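Local coordinates for protein endo-pectate lyase (PDB 3B4N) that probably cleaves polygalacturonate and methylated pectins within the chain by calcium-dependent beta-elimination, leaving oligosaccharides with unsaturated galacturonosyl ends, at residues Asn33-Ser38 against Tyr86-Val91. Sequence-based numbering, arbitrary orientation.
Sequences NYLGWS and YWVDVV. With EDO (1,2-ethanediol), chain G.
Tyr86 offers a ring face to Leu35 and reaches Asn33 with its hydroxyl. Leu35 CD2 lies over that face, 4.0 Å from Tyr86 CG, and CD1 hangs past the rim on the same side, 3.9 Å from Tyr86 CD1. At the ring edge Asn33 OD1 stands 2.9 Å from Tyr86 OH, the amide turned 81° from the ring plane. The hydroxyl's stronger partner is Asp75, of strand 72-75, so two oxygens meet this buried group. On the strand's other face, Trp87 makes a cation-pi contact with Arg60. Val88 spreads its two methyls over one face of the Trp37 indole. Its CG1 sits 3.8 Å from the centroid of the Trp37 five-membered ring, a CH-pi contact almost along the normal, while CG2 touches Trp37 CE3 at 3.8 Å. With CG placed between the backbone N and the carbonyl carbon (chi1 61°), the indole is turned broadside to this valine. Val90 closes the row more loosely, its CG2 4.4 Å from Trp37 NE1. The strand axes pass 8.9 Å apart at -40°, as in stacked sheets: three-stranded 22-29, 32-39, 72-75 faces a four-stranded one in an N-terminal beta-sandwich of fibronectin type III-like topology, beside the parallel beta-helix.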
# COMPACT_ATOMS: atom_id res chain seq x y z
N ASN A 33 -2.93 16.36 3.54
CA ASN A 33 -3.62 15.92 2.34
C ASN A 33 -2.68 14.97 1.63
O ASN A 33 -1.57 15.36 1.26
CB ASN A 33 -3.95 17.09 1.43
CG ASN A 33 -5.03 17.98 1.99
OD1 ASN A 33 -5.05 19.19 1.74
ND2 ASN A 33 -5.96 17.39 2.72
N TYR A 34 -3.11 13.73 1.47
CA TYR A 34 -2.29 12.74 0.78
C TYR A 34 -2.74 12.61 -0.66
O TYR A 34 -3.94 12.52 -0.94
CB TYR A 34 -2.39 11.37 1.46
CG TYR A 34 -1.66 11.29 2.78
CD1 TYR A 34 -0.31 10.96 2.82
CD2 TYR A 34 -2.31 11.56 3.97
CE1 TYR A 34 0.38 10.92 4.04
CE2 TYR A 34 -1.64 11.52 5.19
CZ TYR A 34 -0.30 11.20 5.22
OH TYR A 34 0.35 11.17 6.43
N LEU A 35 -1.78 12.62 -1.56
CA LEU A 35 -2.06 12.45 -2.98
C LEU A 35 -1.50 11.12 -3.44
O LEU A 35 -0.41 10.72 -3.03
CB LEU A 35 -1.40 13.55 -3.80
CG LEU A 35 -1.80 14.99 -3.50
CD1 LEU A 35 -1.04 15.93 -4.45
CD2 LEU A 35 -3.30 15.14 -3.68
N GLY A 36 -2.26 10.45 -4.29
CA GLY A 36 -1.82 9.19 -4.85
C GLY A 36 -2.19 9.23 -6.32
O GLY A 36 -3.32 9.59 -6.68
N TRP A 37 -1.25 8.88 -7.20
CA TRP A 37 -1.57 8.89 -8.62
C TRP A 37 -0.98 7.70 -9.32
O TRP A 37 -0.10 7.02 -8.79
CB TRP A 37 -1.07 10.18 -9.29
CG TRP A 37 0.43 10.39 -9.21
CD1 TRP A 37 1.36 10.04 -10.16
CD2 TRP A 37 1.16 10.97 -8.13
NE1 TRP A 37 2.62 10.37 -9.72
CE2 TRP A 37 2.53 10.95 -8.48
CE3 TRP A 37 0.78 11.52 -6.89
CZ2 TRP A 37 3.53 11.44 -7.63
CZ3 TRP A 37 1.77 12.01 -6.05
CH2 TRP A 37 3.13 11.96 -6.42
N SER A 38 -1.50 7.43 -10.51
CA SER A 38 -0.95 6.38 -11.35
C SER A 38 -0.69 7.06 -12.68
O SER A 38 -1.38 8.01 -13.05
CB SER A 38 -1.94 5.23 -11.54
OG SER A 38 -3.09 5.64 -12.25
N TYR A 86 -5.58 20.20 -6.29
CA TYR A 86 -4.27 19.67 -6.62
C TYR A 86 -4.25 19.02 -7.99
O TYR A 86 -5.25 18.51 -8.47
CB TYR A 86 -3.86 18.59 -5.62
CG TYR A 86 -3.66 19.05 -4.20
CD1 TYR A 86 -2.40 19.47 -3.76
CD2 TYR A 86 -4.70 19.02 -3.29
CE1 TYR A 86 -2.20 19.83 -2.42
CE2 TYR A 86 -4.52 19.38 -1.96
CZ TYR A 86 -3.27 19.78 -1.53
OH TYR A 86 -3.08 20.14 -0.22
N TRP A 87 -3.07 19.07 -8.61
CA TRP A 87 -2.82 18.43 -9.90
C TRP A 87 -1.40 17.89 -9.81
O TRP A 87 -0.55 18.45 -9.11
CB TRP A 87 -2.80 19.43 -11.07
CG TRP A 87 -4.10 20.05 -11.42
CD1 TRP A 87 -4.94 19.68 -12.43
CD2 TRP A 87 -4.69 21.20 -10.81
NE1 TRP A 87 -6.01 20.53 -12.49
CE2 TRP A 87 -5.88 21.47 -11.50
CE3 TRP A 87 -4.32 22.02 -9.73
CZ2 TRP A 87 -6.72 22.54 -11.16
CZ3 TRP A 87 -5.15 23.08 -9.39
CH2 TRP A 87 -6.33 23.33 -10.10
N VAL A 88 -1.13 16.80 -10.51
CA VAL A 88 0.21 16.25 -10.57
C VAL A 88 0.60 16.22 -12.05
O VAL A 88 -0.15 15.73 -12.90
CB VAL A 88 0.30 14.83 -9.96
CG1 VAL A 88 1.63 14.19 -10.34
CG2 VAL A 88 0.18 14.92 -8.45
N ASP A 89 1.76 16.79 -12.34
CA ASP A 89 2.30 16.86 -13.68
C ASP A 89 3.45 15.86 -13.78
O ASP A 89 4.48 16.03 -13.14
CB ASP A 89 2.82 18.28 -13.93
CG ASP A 89 3.30 18.50 -15.36
OD1 ASP A 89 3.75 19.64 -15.64
OD2 ASP A 89 3.24 17.57 -16.19
N VAL A 90 3.25 14.81 -14.57
CA VAL A 90 4.29 13.81 -14.78
C VAL A 90 5.07 14.30 -16.00
O VAL A 90 4.52 14.43 -17.10
CB VAL A 90 3.66 12.42 -15.01
CG1 VAL A 90 4.74 11.41 -15.38
CG2 VAL A 90 2.93 11.98 -13.75
N VAL A 91 6.35 14.60 -15.80
CA VAL A 91 7.20 15.13 -16.86
C VAL A 91 8.12 14.06 -17.41
O VAL A 91 8.88 13.44 -16.68
CB VAL A 91 8.05 16.30 -16.32
CG1 VAL A 91 8.88 16.90 -17.45
CG2 VAL A 91 7.15 17.36 -15.68
C1 EDO G . -2.86 6.48 -15.74
O1 EDO G . -2.27 5.37 -14.87
C2 EDO G . -4.31 6.24 -16.18
O2 EDO G . -5.18 6.18 -14.88